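Local coordinates for arginine decarboxylase, A207R protein (PDB 2NVA) that catalyses the pyridoxal 5'-phosphate-dependent decarboxylation of arginine to agmatine, working as a viral enzyme with a TIM-barrel domain, at residues A110-D113 and E117-K120; F101-G106 and T123-C128; I171-H176 and K195-E200; T42-V47 and R86-H91. All coordinates share one frame; numbering follows the deposited sequence.

In the fold
All four contacts belong to the TIM-barrel domain, whose parallel strands carry interactions 1, 3 and 4. Along the chain interaction 4 comes first; interaction 2 follows, its two segments enclosing those of interaction 1; interaction 3 comes last. Interactions 1 and 2 share helix 115-124, their centres about 12 Å apart, and meet where Ala110 CB lies 3.8 Å from Cys128 SG. Interaction 1 also touches interaction 4, with Thr111 OG1 3.2 Å from His91 N. Interactions 3 and 4, centres about 17 Å apart, do not touch, yet both reach the cofactor adduct, interaction 3 through His176 and interaction 4 through Ala46 and Ala90. Barrel interior, outer helical layer and active site are thus sampled within one domain.

Interaction 1 (A110-D113 and E117-K120); sequences ATFD and ELDK
In the beta-alpha-beta unit made of strand 109-112, helix 115-124 and strand 129-133, Phe112 and Leu118 form the join between the first strand and its helix. Leu118 CD2 sits over one face of the Phe112 ring, 3.8 Å from the ring centroid and 14° off the normal, which meets the geometry of a CH-pi contact. The other methyl, Leu118 CD1, reaches Phe112 CE1 at 3.7 Å, so one methyl caps the face, offset toward the rim, and the other hangs past the rim beside CE1. Phe112 CG, between its own N and carbonyl carbon (chi1 72°), carries the ring to the helix side, where Leu118 meets it. Beside the ring, Glu117 CG meets Phe112 CB at 4.0 Å. The glutamate's carboxylate turns elsewhere: Lys120 NZ bridges to Glu117 OE2 at 2.7 Å from above the carboxylate plane, while Lys94 pairs with OE1. Lys120 NZ also bonds Ile269 O of the second subunit. The strand-helix join is therefore apolar, and the charge of the buried glutamate is probably balanced by Lys120 and Lys94.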
loop_
_atom_site.group_PDB
_atom_site.type_symbol
_atom_site.label_atom_id
_atom_site.label_comp_id
_atom_site.label_asym_id
_atom_site.label_seq_id
_atom_site.Cartn_x
_atom_site.Cartn_y
_atom_site.Cartn_z
ATOM N N ALA A 110 10.889 -25.937 4.646
ATOM C CA ALA A 110 10.793 -24.522 5.056
ATOM C C ALA A 110 12.150 -23.948 5.414
ATOM O O ALA A 110 13.114 -24.692 5.600
ATOM C CB ALA A 110 9.819 -24.353 6.238
ATOM N N THR A 111 12.216 -22.620 5.489
ATOM C CA THR A 111 13.456 -21.922 5.820
ATOM C C THR A 111 13.443 -21.423 7.271
ATOM O O THR A 111 12.383 -21.336 7.901
ATOM C CB THR A 111 13.724 -20.724 4.864
ATOM O OG1 THR A 111 12.601 -19.838 4.885
ATOM C CG2 THR A 111 13.949 -21.216 3.419
ATOM N N PHE A 112 14.636 -21.135 7.798
ATOM C CA PHE A 112 14.773 -20.514 9.123
ATOM C C PHE A 112 16.056 -19.703 9.186
ATOM O O PHE A 112 16.970 -19.899 8.369
ATOM C CB PHE A 112 14.771 -21.564 10.248
ATOM C CG PHE A 112 16.033 -22.380 10.320
ATOM C CD1 PHE A 112 16.982 -22.144 11.314
ATOM C CD2 PHE A 112 16.274 -23.385 9.386
ATOM C CE1 PHE A 112 18.158 -22.896 11.389
ATOM C CE2 PHE A 112 17.457 -24.137 9.445
ATOM C CZ PHE A 112 18.394 -23.893 10.453
ATOM N N ASP A 113 16.110 -18.796 10.157
ATOM C CA ASP A 113 17.321 -18.026 10.435
ATOM C C ASP A 113 17.477 -17.684 11.924
ATOM O O ASP A 113 18.290 -16.832 12.280
ATOM C CB ASP A 113 17.394 -16.759 9.562
ATOM C CG ASP A 113 16.228 -15.771 9.815
ATOM O OD1 ASP A 113 15.600 -15.802 10.910
ATOM O OD2 ASP A 113 15.953 -14.961 8.896
ATOM N N GLU A 117 12.745 -19.939 15.859
ATOM C CA GLU A 117 12.020 -20.602 14.768
ATOM C C GLU A 117 12.196 -22.130 14.840
ATOM O O GLU A 117 11.252 -22.893 14.557
ATOM C CB GLU A 117 12.487 -20.075 13.420
ATOM C CG GLU A 117 11.500 -20.335 12.290
ATOM C CD GLU A 117 10.240 -19.462 12.348
ATOM O OE1 GLU A 117 9.332 -19.687 11.519
ATOM O OE2 GLU A 117 10.154 -18.548 13.223
ATOM N N LEU A 118 13.405 -22.568 15.206
ATOM C CA LEU A 118 13.675 -24.006 15.403
ATOM C C LEU A 118 12.852 -24.580 16.550
ATOM O O LEU A 118 12.347 -25.698 16.457
ATOM C CB LEU A 118 15.171 -24.270 15.632
ATOM C CG LEU A 118 16.088 -24.058 14.423
ATOM C CD1 LEU A 118 17.546 -24.136 14.832
ATOM C CD2 LEU A 118 15.800 -25.056 13.284
ATOM N N ASP A 119 12.695 -23.798 17.618
ATOM C CA ASP A 119 11.819 -24.189 18.734
ATOM C C ASP A 119 10.398 -24.447 18.234
ATOM O O ASP A 119 9.789 -25.453 18.591
ATOM C CB ASP A 119 11.764 -23.100 19.806
ATOM C CG ASP A 119 13.055 -22.966 20.572
ATOM O OD1 ASP A 119 13.821 -23.947 20.625
ATOM O OD2 ASP A 119 13.306 -21.865 21.115
ATOM N N LYS A 120 9.884 -23.533 17.409
ATOM C CA LYS A 120 8.537 -23.660 16.847
ATOM C C LYS A 120 8.420 -24.927 16.018
ATOM O O LYS A 120 7.436 -25.661 16.138
ATOM C CB LYS A 120 8.189 -22.446 15.978
ATOM C CG LYS A 120 7.636 -21.269 16.757
ATOM C CD LYS A 120 7.086 -20.204 15.808
ATOM C CE LYS A 120 8.172 -19.298 15.313
ATOM N NZ LYS A 120 7.674 -18.350 14.270
#

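Interaction 2 (F101-G106 and T123-C128); sequences FAKDQG and TYHPNC
Lys103 and His125 bring the two backbones closest, their CA atoms 5.8 Å apart where helix 96-105 passes the end of helix 115-124. Both helices finish here: Gly106 leaves helical angles with a positive phi of 110°, and His125 breaks from the second helix and starts a type I turn to Cys128, closed by Cys128 N to His125 O at 3.0 Å. Over the imidazole of His125 lies Lys103 CB, 3.5 Å from the ring centroid and 10° off its normal, a CH-pi contact. Cys128 CB covers the opposite face, 3.4 Å above the plane, so the ring is sandwiched between two methylenes. Lys103 CG, anti to its own N (chi1 -177°), carries the chain on past His125 ND1 at 3.5 Å. Farther out the chain bends at chi3 and Lys103 CD passes 3.6 Å from Tyr124 O. A water donates to that carbonyl at 2.7 Å and accepts only a weak bond from Lys103 NZ. At the ring's polar end, His125 NE2 bonds to Val107 O. Aliphatic carbons hold the imidazole by its faces and a carbonyl fixes its rotation, while the lysine charge stays at the solvent side.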
loop_
_atom_site.group_PDB
_atom_site.type_symbol
_atom_site.label_atom_id
_atom_site.label_comp_id
_atom_site.label_asym_id
_atom_site.label_seq_id
_atom_site.Cartn_x
_atom_site.Cartn_y
_atom_site.Cartn_z
ATOM N N PHE A 101 -0.823 -25.927 9.988
ATOM C CA PHE A 101 -1.490 -26.057 8.694
ATOM C C PHE A 101 -0.566 -26.679 7.632
ATOM O O PHE A 101 -0.972 -27.614 6.926
ATOM C CB PHE A 101 -2.014 -24.690 8.225
ATOM C CG PHE A 101 -2.664 -24.724 6.865
ATOM C CD1 PHE A 101 -3.959 -25.229 6.706
ATOM C CD2 PHE A 101 -1.986 -24.248 5.742
ATOM C CE1 PHE A 101 -4.565 -25.270 5.444
ATOM C CE2 PHE A 101 -2.575 -24.282 4.482
ATOM C CZ PHE A 101 -3.873 -24.791 4.332
ATOM N N ALA A 102 0.665 -26.168 7.523
ATOM C CA ALA A 102 1.649 -26.725 6.591
ATOM C C ALA A 102 1.898 -28.212 6.846
ATOM O O ALA A 102 1.931 -29.013 5.907
ATOM C CB ALA A 102 2.962 -25.951 6.678
ATOM N N LYS A 103 2.087 -28.571 8.116
ATOM C CA LYS A 103 2.331 -29.967 8.489
ATOM C C LYS A 103 1.159 -30.830 8.047
ATOM O O LYS A 103 1.342 -31.905 7.476
ATOM C CB LYS A 103 2.562 -30.093 10.011
ATOM C CG LYS A 103 2.906 -31.511 10.481
ATOM C CD LYS A 103 2.489 -31.732 11.923
ATOM C CE LYS A 103 1.002 -31.337 12.122
ATOM N NZ LYS A 103 0.354 -32.134 13.226
ATOM N N ASP A 104 -0.048 -30.341 8.317
ATOM C CA ASP A 104 -1.248 -31.087 7.986
ATOM C C ASP A 104 -1.402 -31.301 6.488
ATOM O O ASP A 104 -1.722 -32.404 6.039
ATOM C CB ASP A 104 -2.471 -30.391 8.561
ATOM C CG ASP A 104 -2.597 -30.595 10.068
ATOM O OD1 ASP A 104 -2.117 -31.631 10.583
ATOM O OD2 ASP A 104 -3.201 -29.723 10.746
ATOM N N GLN A 105 -1.164 -30.253 5.711
ATOM C CA GLN A 105 -1.367 -30.343 4.264
ATOM C C GLN A 105 -0.254 -31.090 3.547
ATOM O O GLN A 105 -0.472 -31.639 2.471
ATOM C CB GLN A 105 -1.541 -28.947 3.661
ATOM C CG GLN A 105 -2.745 -28.188 4.213
ATOM C CD GLN A 105 -4.055 -28.820 3.797
ATOM O OE1 GLN A 105 -4.300 -29.046 2.606
ATOM N NE2 GLN A 105 -4.897 -29.137 4.772
ATOM N N GLY A 106 0.944 -31.107 4.122
ATOM C CA GLY A 106 2.069 -31.757 3.444
ATOM C C GLY A 106 3.138 -30.807 2.933
ATOM O O GLY A 106 4.001 -31.199 2.144
ATOM N N THR A 123 8.319 -28.117 18.149
ATOM C CA THR A 123 7.046 -28.304 18.839
ATOM C C THR A 123 5.886 -28.635 17.879
ATOM O O THR A 123 5.068 -29.509 18.181
ATOM C CB THR A 123 6.696 -27.098 19.737
ATOM O OG1 THR A 123 7.782 -26.848 20.646
ATOM C CG2 THR A 123 5.418 -27.356 20.539
ATOM N N TYR A 124 5.853 -27.982 16.714
ATOM C CA TYR A 124 4.655 -27.977 15.856
ATOM C C TYR A 124 4.771 -28.645 14.491
ATOM O O TYR A 124 3.755 -28.992 13.884
ATOM C CB TYR A 124 4.150 -26.539 15.656
ATOM C CG TYR A 124 3.757 -25.916 16.952
ATOM C CD1 TYR A 124 2.576 -26.299 17.595
ATOM C CD2 TYR A 124 4.584 -24.982 17.573
ATOM C CE1 TYR A 124 2.211 -25.758 18.819
ATOM C CE2 TYR A 124 4.227 -24.421 18.796
ATOM C CZ TYR A 124 3.038 -24.822 19.415
ATOM O OH TYR A 124 2.673 -24.282 20.624
ATOM N N HIS A 125 5.992 -28.804 14.005
ATOM C CA HIS A 125 6.209 -29.411 12.698
ATOM C C HIS A 125 7.570 -30.123 12.734
ATOM O O HIS A 125 8.458 -29.809 11.942
ATOM C CB HIS A 125 6.167 -28.309 11.622
ATOM C CG HIS A 125 5.970 -28.810 10.226
ATOM N ND1 HIS A 125 6.051 -30.145 9.888
ATOM C CD2 HIS A 125 5.749 -28.141 9.065
ATOM C CE1 HIS A 125 5.864 -30.281 8.583
ATOM N NE2 HIS A 125 5.672 -29.081 8.062
ATOM N N PRO A 126 7.745 -31.075 13.676
ATOM C CA PRO A 126 9.066 -31.639 13.994
ATOM C C PRO A 126 9.816 -32.344 12.856
ATOM O O PRO A 126 11.038 -32.461 12.921
ATOM C CB PRO A 126 8.760 -32.642 15.128
ATOM C CG PRO A 126 7.329 -32.914 15.035
ATOM C CD PRO A 126 6.694 -31.656 14.529
ATOM N N ASN A 127 9.100 -32.818 11.843
ATOM C CA ASN A 127 9.738 -33.478 10.712
ATOM C C ASN A 127 9.836 -32.617 9.449
ATOM O O ASN A 127 10.159 -33.112 8.380
ATOM C CB ASN A 127 9.045 -34.807 10.410
ATOM C CG ASN A 127 9.193 -35.803 11.540
ATOM O OD1 ASN A 127 10.260 -35.901 12.162
ATOM N ND2 ASN A 127 8.129 -36.546 11.822
ATOM N N CYS A 128 9.558 -31.326 9.585
ATOM C CA CYS A 128 9.750 -30.399 8.482
ATOM C C CYS A 128 11.234 -30.374 8.115
ATOM O O CYS A 128 12.096 -30.287 9.003
ATOM C CB CYS A 128 9.263 -29.008 8.882
ATOM S SG CYS A 128 9.202 -27.835 7.506
HETATM O O HOH W 1 1.373 -29.664 15.082
#

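Interaction 3 (I171-H176 and K195-E200); sequences IGISFH and KEAFNE. With PL2 ((4-{[(4-{[amino(imino)methyl]amino}butyl)amino]methyl}-5-hydroxy-6-methylpyridin-3-yl)methyl dihydrogen phosphate), chain I.
The Phe198 ring meets Ile173 obliquely, its CD1 4.3 Å from Ile173 CG1, and packs edge-to-face against Phe242. A second flat group, the imidazole of His176, works at the far end of the same strand segment. There the ring edge bearing CD2 and NE2 is turned toward the pyridine of the agmatine adduct of pyridoxal phosphate, the two planes steeply inclined. His176 CD2 comes within 3.4 Å of PL2 C4. From this edge His176 NE2 donates to the phosphate ester oxygen OP4 of PL2 at 3.1 Å, with an N-H...O angle of 159°. ND1 is engaged by Gly178 N, so both ring nitrogens have partners that fix its rotation.

Between strand 170-174 and helix 184-204 the contact is carried by Ile173. Its CG1, anti to the carbonyl carbon at a chi1 of -54°, places the terminal CD1 against Ala197 CB at 3.8 Å. Ile173 CG1 also passes 3.8 Å from Phe198 N, and Ile173 CG2 approaches Ala197 CB more loosely, at 4.1 Å. The small alanine lets the isoleucine come close to the helix backbone. No hydrogen bond links strand and helix: an apolar interface seats the strand on the outer layer of the barrel, while His176, farther along the segment, gives one of several hydrogen bonds to the adduct.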
loop_
_atom_site.group_PDB
_atom_site.type_symbol
_atom_site.label_atom_id
_atom_site.label_comp_id
_atom_site.label_asym_id
_atom_site.label_seq_id
_atom_site.Cartn_x
_atom_site.Cartn_y
_atom_site.Cartn_z
ATOM N N ILE A 171 18.400 -29.698 5.519
ATOM C CA ILE A 171 18.668 -30.307 4.216
ATOM C C ILE A 171 19.361 -29.373 3.206
ATOM O O ILE A 171 19.697 -29.792 2.095
ATOM C CB ILE A 171 17.390 -30.915 3.572
ATOM C CG1 ILE A 171 16.354 -29.824 3.246
ATOM C CG2 ILE A 171 16.831 -32.031 4.454
ATOM C CD1 ILE A 171 15.294 -30.270 2.242
ATOM N N GLY A 172 19.583 -28.117 3.596
ATOM C CA GLY A 172 20.234 -27.189 2.680
ATOM C C GLY A 172 20.384 -25.765 3.160
ATOM O O GLY A 172 20.101 -25.428 4.323
ATOM N N ILE A 173 20.853 -24.934 2.231
ATOM C CA ILE A 173 21.184 -23.536 2.521
ATOM C C ILE A 173 20.535 -22.681 1.442
ATOM O O ILE A 173 20.561 -23.045 0.264
ATOM C CB ILE A 173 22.735 -23.285 2.514
ATOM C CG1 ILE A 173 23.473 -24.246 3.461
ATOM C CG2 ILE A 173 23.081 -21.820 2.815
ATOM C CD1 ILE A 173 23.144 -24.105 4.952
ATOM N N SER A 174 19.960 -21.560 1.860
ATOM C CA SER A 174 19.403 -20.585 0.925
ATOM C C SER A 174 19.946 -19.182 1.203
ATOM O O SER A 174 20.524 -18.918 2.254
ATOM C CB SER A 174 17.881 -20.569 1.011
ATOM O OG SER A 174 17.455 -19.941 2.199
ATOM N N PHE A 175 19.730 -18.288 0.249
ATOM C CA PHE A 175 20.020 -16.879 0.435
ATOM C C PHE A 175 19.091 -16.129 -0.503
ATOM O O PHE A 175 18.545 -16.716 -1.441
ATOM C CB PHE A 175 21.490 -16.569 0.104
ATOM C CG PHE A 175 21.901 -16.924 -1.318
ATOM C CD1 PHE A 175 21.676 -16.034 -2.374
ATOM C CD2 PHE A 175 22.537 -18.139 -1.598
ATOM C CE1 PHE A 175 22.056 -16.356 -3.689
ATOM C CE2 PHE A 175 22.929 -18.461 -2.911
ATOM C CZ PHE A 175 22.684 -17.564 -3.953
ATOM N N HIS A 176 18.918 -14.841 -0.244
ATOM C CA HIS A 176 18.313 -13.957 -1.225
ATOM C C HIS A 176 19.152 -12.695 -1.233
ATOM O O HIS A 176 19.270 -12.021 -0.205
ATOM C CB HIS A 176 16.860 -13.647 -0.867
ATOM C CG HIS A 176 16.065 -13.133 -2.028
ATOM N ND1 HIS A 176 16.569 -12.209 -2.917
ATOM C CD2 HIS A 176 14.813 -13.421 -2.457
ATOM C CE1 HIS A 176 15.654 -11.932 -3.833
ATOM N NE2 HIS A 176 14.577 -12.650 -3.572
ATOM N N LYS A 195 28.294 -22.660 0.113
ATOM C CA LYS A 195 29.110 -23.878 0.172
ATOM C C LYS A 195 29.810 -23.979 1.525
ATOM O O LYS A 195 29.930 -25.068 2.093
ATOM C CB LYS A 195 30.125 -23.919 -0.975
ATOM C CG LYS A 195 31.054 -25.154 -0.991
ATOM C CD LYS A 195 30.266 -26.470 -0.986
ATOM C CE LYS A 195 31.214 -27.686 -0.974
ATOM N NZ LYS A 195 31.930 -27.871 -2.281
ATOM N N GLU A 196 30.272 -22.843 2.037
ATOM C CA GLU A 196 30.917 -22.812 3.344
ATOM C C GLU A 196 29.928 -23.183 4.442
ATOM O O GLU A 196 30.284 -23.885 5.387
ATOM C CB GLU A 196 31.540 -21.443 3.617
ATOM C CG GLU A 196 32.719 -21.134 2.684
ATOM C CD GLU A 196 33.171 -19.683 2.716
ATOM O OE1 GLU A 196 32.493 -18.833 3.354
ATOM O OE2 GLU A 196 34.225 -19.381 2.083
ATOM N N ALA A 197 28.689 -22.705 4.325
ATOM C CA ALA A 197 27.642 -23.092 5.277
ATOM C C ALA A 197 27.247 -24.574 5.137
ATOM O O ALA A 197 26.990 -25.262 6.128
ATOM C CB ALA A 197 26.418 -22.183 5.113
ATOM N N PHE A 198 27.196 -25.045 3.896
ATOM C CA PHE A 198 26.923 -26.444 3.575
ATOM C C PHE A 198 27.935 -27.334 4.301
ATOM O O PHE A 198 27.565 -28.350 4.921
ATOM C CB PHE A 198 27.082 -26.605 2.066
ATOM C CG PHE A 198 26.265 -27.696 1.456
ATOM C CD1 PHE A 198 24.952 -27.453 1.048
ATOM C CD2 PHE A 198 26.840 -28.947 1.214
ATOM C CE1 PHE A 198 24.204 -28.445 0.444
ATOM C CE2 PHE A 198 26.096 -29.960 0.602
ATOM C CZ PHE A 198 24.764 -29.686 0.213
ATOM N N ASN A 199 29.208 -26.930 4.240
ATOM C CA ASN A 199 30.301 -27.653 4.882
ATOM C C ASN A 199 30.244 -27.638 6.414
ATOM O O ASN A 199 30.671 -28.607 7.052
ATOM C CB ASN A 199 31.671 -27.173 4.364
ATOM C CG ASN A 199 31.921 -27.561 2.900
ATOM O OD1 ASN A 199 31.271 -28.467 2.348
ATOM N ND2 ASN A 199 32.856 -26.873 2.271
ATOM N N GLU A 200 29.726 -26.553 6.992
ATOM C CA GLU A 200 29.482 -26.479 8.431
ATOM C C GLU A 200 28.371 -27.442 8.846
ATOM O O GLU A 200 28.479 -28.110 9.878
ATOM C CB GLU A 200 29.086 -25.067 8.856
ATOM C CG GLU A 200 30.216 -24.079 8.828
ATOM C CD GLU A 200 31.069 -24.102 10.087
ATOM O OE1 GLU A 200 31.696 -23.050 10.365
ATOM O OE2 GLU A 200 31.129 -25.131 10.802
HETATM N N1 PL2 I . 11.980 -15.594 -2.389
HETATM C C2 PL2 I . 11.851 -14.915 -1.238
HETATM C C2A PL2 I . 12.016 -15.642 0.112
HETATM C C3 PL2 I . 11.566 -13.544 -1.296
HETATM O O3 PL2 I . 11.457 -12.876 -0.117
HETATM C C4 PL2 I . 11.421 -12.870 -2.526
HETATM C C4A PL2 I . 11.093 -11.351 -2.634
HETATM C C5 PL2 I . 11.576 -13.653 -3.688
HETATM C C6 PL2 I . 11.849 -15.004 -3.584
HETATM P P PL2 I . 12.127 -11.598 -6.970
HETATM N N PL2 I . 11.573 -10.580 -1.465
HETATM C CA PL2 I . 10.649 -9.488 -1.127
HETATM C CG PL2 I . 9.553 -7.352 -1.932
HETATM O OP2 PL2 I . 12.982 -10.251 -7.137
HETATM O OP3 PL2 I . 10.601 -11.223 -7.392
HETATM O OP1 PL2 I . 12.686 -12.715 -7.788
HETATM O OP4 PL2 I . 12.156 -11.869 -5.383
HETATM C C5M PL2 I . 11.441 -13.016 -5.086
HETATM C CB PL2 I . 10.432 -8.541 -2.327
HETATM C CD PL2 I . 9.362 -6.381 -3.122
HETATM N NE PL2 I . 8.423 -5.336 -2.657
HETATM C CZ PL2 I . 7.767 -4.461 -3.434
HETATM N NH2 PL2 I . 6.926 -3.570 -2.855
HETATM N NH1 PL2 I . 7.941 -4.460 -4.759
#

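Interaction 4 (T42-V47 and R86-H91); sequences TPHYAV and RIIFAH. With PL2 ((4-{[(4-{[amino(imino)methyl]amino}butyl)amino]methyl}-5-hydroxy-6-methylpyridin-3-yl)methyl dihydrogen phosphate), chain I.
His44 and Ile88 are brought together by similar first torsions: His44 CG (chi1 -78°) and Ile88 CG1 (chi1 -75°) each lie beside the residue's own N, opposite its carbonyl carbon, and the side chains cross at about a right angle. Ile88 CG1 approaches His44 ND1 at 3.8 Å. His44 CE1 and Ile88 CD1 are only 3.2 Å apart and Ile88 chi2, 19°, is nearly eclipsed, which leaves the exact place of that methyl doubtful. Arg86 O lies 3.4 Å from His44 CE1, but the imidazole's hydrogen bond goes from ND1 to Phe66 O instead. Farther along, Ala46 CB packs 3.9 Å from PL2 C6, and Ala90 O lies 3.3 Å from PL2 C2A, so both segments lead into the cofactor pocket. Strand 65-68 runs between strands 41-46 and 87-89 in the parallel sheet, and the contact spans it. Tyr45 turns to helix 53-61 and Ile87 to helix 71-80, placing His44 and Ile88 on the barrel's inner side.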
loop_
_atom_site.group_PDB
_atom_site.type_symbol
_atom_site.label_atom_id
_atom_site.label_comp_id
_atom_site.label_asym_id
_atom_site.label_seq_id
_atom_site.Cartn_x
_atom_site.Cartn_y
_atom_site.Cartn_z
ATOM N N THR A 42 15.807 -25.891 -10.437
ATOM C CA THR A 42 14.353 -26.015 -10.402
ATOM C C THR A 42 13.756 -24.739 -9.819
ATOM O O THR A 42 14.053 -24.388 -8.670
ATOM C CB THR A 42 13.908 -27.232 -9.557
ATOM O OG1 THR A 42 14.398 -28.425 -10.179
ATOM C CG2 THR A 42 12.391 -27.308 -9.458
ATOM N N PRO A 43 12.919 -24.043 -10.612
ATOM C CA PRO A 43 12.320 -22.805 -10.113
ATOM C C PRO A 43 11.143 -23.087 -9.182
ATOM O O PRO A 43 10.268 -23.894 -9.508
ATOM C CB PRO A 43 11.845 -22.098 -11.392
ATOM C CG PRO A 43 11.579 -23.209 -12.365
ATOM C CD PRO A 43 12.482 -24.371 -11.987
ATOM N N HIS A 44 11.149 -22.433 -8.024
ATOM C CA HIS A 44 9.998 -22.393 -7.148
ATOM C C HIS A 44 9.436 -20.980 -7.219
ATOM O O HIS A 44 9.936 -20.091 -6.541
ATOM C CB HIS A 44 10.400 -22.766 -5.710
ATOM C CG HIS A 44 10.575 -24.241 -5.512
ATOM N ND1 HIS A 44 9.733 -24.993 -4.718
ATOM C CD2 HIS A 44 11.478 -25.109 -6.027
ATOM C CE1 HIS A 44 10.113 -26.261 -4.753
ATOM N NE2 HIS A 44 11.173 -26.360 -5.535
ATOM N N TYR A 45 8.410 -20.796 -8.048
ATOM C CA TYR A 45 7.878 -19.457 -8.307
ATOM C C TYR A 45 7.378 -18.791 -7.010
ATOM O O TYR A 45 6.606 -19.383 -6.258
ATOM C CB TYR A 45 6.751 -19.501 -9.352
ATOM C CG TYR A 45 6.034 -18.178 -9.498
ATOM C CD1 TYR A 45 4.684 -18.034 -9.110
ATOM C CD2 TYR A 45 6.706 -17.053 -9.975
ATOM C CE1 TYR A 45 4.022 -16.803 -9.213
ATOM C CE2 TYR A 45 6.060 -15.815 -10.089
ATOM C CZ TYR A 45 4.724 -15.694 -9.718
ATOM O OH TYR A 45 4.089 -14.474 -9.815
ATOM N N ALA A 46 7.810 -17.548 -6.788
ATOM C CA ALA A 46 7.419 -16.773 -5.612
ATOM C C ALA A 46 6.028 -16.187 -5.829
ATOM O O ALA A 46 5.858 -15.145 -6.470
ATOM C CB ALA A 46 8.457 -15.663 -5.313
ATOM N N VAL A 47 5.034 -16.897 -5.300
ATOM C CA VAL A 47 3.618 -16.582 -5.472
ATOM C C VAL A 47 3.293 -15.115 -5.093
ATOM O O VAL A 47 2.437 -14.477 -5.720
ATOM C CB VAL A 47 2.767 -17.569 -4.619
ATOM C CG1 VAL A 47 1.272 -17.192 -4.623
ATOM C CG2 VAL A 47 2.980 -19.021 -5.129
ATOM N N ARG A 86 5.342 -29.951 -3.728
ATOM C CA ARG A 86 6.005 -29.005 -4.650
ATOM C C ARG A 86 6.225 -27.594 -4.066
ATOM O O ARG A 86 6.720 -26.714 -4.761
ATOM C CB ARG A 86 5.240 -28.921 -5.979
ATOM C CG ARG A 86 5.378 -30.163 -6.831
ATOM C CD ARG A 86 4.297 -30.204 -7.904
ATOM N NE ARG A 86 4.514 -29.195 -8.948
ATOM C CZ ARG A 86 3.740 -29.059 -10.025
ATOM N NH1 ARG A 86 4.003 -28.125 -10.929
ATOM N NH2 ARG A 86 2.690 -29.849 -10.190
ATOM N N ILE A 87 5.854 -27.396 -2.797
ATOM C CA ILE A 87 5.915 -26.082 -2.132
ATOM C C ILE A 87 7.084 -26.025 -1.147
ATOM O O ILE A 87 7.286 -26.973 -0.375
ATOM C CB ILE A 87 4.578 -25.783 -1.382
ATOM C CG1 ILE A 87 3.406 -25.815 -2.376
ATOM C CG2 ILE A 87 4.630 -24.423 -0.627
ATOM C CD1 ILE A 87 2.033 -25.791 -1.719
ATOM N N ILE A 88 7.859 -24.935 -1.197
ATOM C CA ILE A 88 8.800 -24.590 -0.126
ATOM C C ILE A 88 8.138 -23.439 0.625
ATOM O O ILE A 88 7.748 -22.437 0.007
ATOM C CB ILE A 88 10.190 -24.123 -0.643
ATOM C CG1 ILE A 88 11.077 -25.269 -1.179
ATOM C CG2 ILE A 88 11.002 -23.461 0.481
ATOM C CD1 ILE A 88 10.357 -26.516 -1.529
ATOM N N PHE A 89 7.991 -23.595 1.945
ATOM C CA PHE A 89 7.494 -22.518 2.788
ATOM C C PHE A 89 8.690 -21.605 3.049
ATOM O O PHE A 89 9.350 -21.708 4.099
ATOM C CB PHE A 89 6.939 -23.105 4.089
ATOM C CG PHE A 89 5.942 -22.221 4.812
ATOM C CD1 PHE A 89 5.892 -20.836 4.599
ATOM C CD2 PHE A 89 5.096 -22.785 5.768
ATOM C CE1 PHE A 89 4.990 -20.040 5.315
ATOM C CE2 PHE A 89 4.192 -22.012 6.480
ATOM C CZ PHE A 89 4.128 -20.637 6.264
ATOM N N ALA A 90 8.984 -20.729 2.084
ATOM C CA ALA A 90 10.263 -20.000 2.086
ATOM C C ALA A 90 10.169 -18.653 2.817
ATOM O O ALA A 90 10.507 -17.605 2.260
ATOM C CB ALA A 90 10.778 -19.813 0.648
ATOM N N HIS A 91 9.718 -18.688 4.065
ATOM C CA HIS A 91 9.643 -17.486 4.889
ATOM C C HIS A 91 10.237 -17.910 6.228
ATOM O O HIS A 91 9.763 -18.865 6.843
ATOM C CB HIS A 91 8.238 -16.909 4.888
ATOM C CG HIS A 91 8.123 -15.585 5.577
ATOM N ND1 HIS A 91 8.896 -15.243 6.665
ATOM C CD2 HIS A 91 7.325 -14.518 5.332
ATOM C CE1 HIS A 91 8.581 -14.023 7.062
ATOM N NE2 HIS A 91 7.629 -13.562 6.270
HETATM N N1 PL2 I . 11.980 -15.594 -2.389
HETATM C C2 PL2 I . 11.851 -14.915 -1.238
HETATM C C2A PL2 I . 12.016 -15.642 0.112
HETATM C C3 PL2 I . 11.566 -13.544 -1.296
HETATM O O3 PL2 I . 11.457 -12.876 -0.117
HETATM C C4 PL2 I . 11.421 -12.870 -2.526
HETATM C C4A PL2 I . 11.093 -11.351 -2.634
HETATM C C5 PL2 I . 11.576 -13.653 -3.688
HETATM C C6 PL2 I . 11.849 -15.004 -3.584
HETATM P P PL2 I . 12.127 -11.598 -6.970
HETATM N N PL2 I . 11.573 -10.580 -1.465
HETATM C CA PL2 I . 10.649 -9.488 -1.127
HETATM C CG PL2 I . 9.553 -7.352 -1.932
HETATM O OP2 PL2 I . 12.982 -10.251 -7.137
HETATM O OP3 PL2 I . 10.601 -11.223 -7.392
HETATM O OP1 PL2 I . 12.686 -12.715 -7.788
HETATM O OP4 PL2 I . 12.156 -11.869 -5.383
HETATM C C5M PL2 I . 11.441 -13.016 -5.086
HETATM C CB PL2 I . 10.432 -8.541 -2.327
HETATM C CD PL2 I . 9.362 -6.381 -3.122
HETATM N NE PL2 I . 8.423 -5.336 -2.657
HETATM C CZ PL2 I . 7.767 -4.461 -3.434
HETATM N NH2 PL2 I . 6.926 -3.570 -2.855
HETATM N NH1 PL2 I . 7.941 -4.460 -4.759
#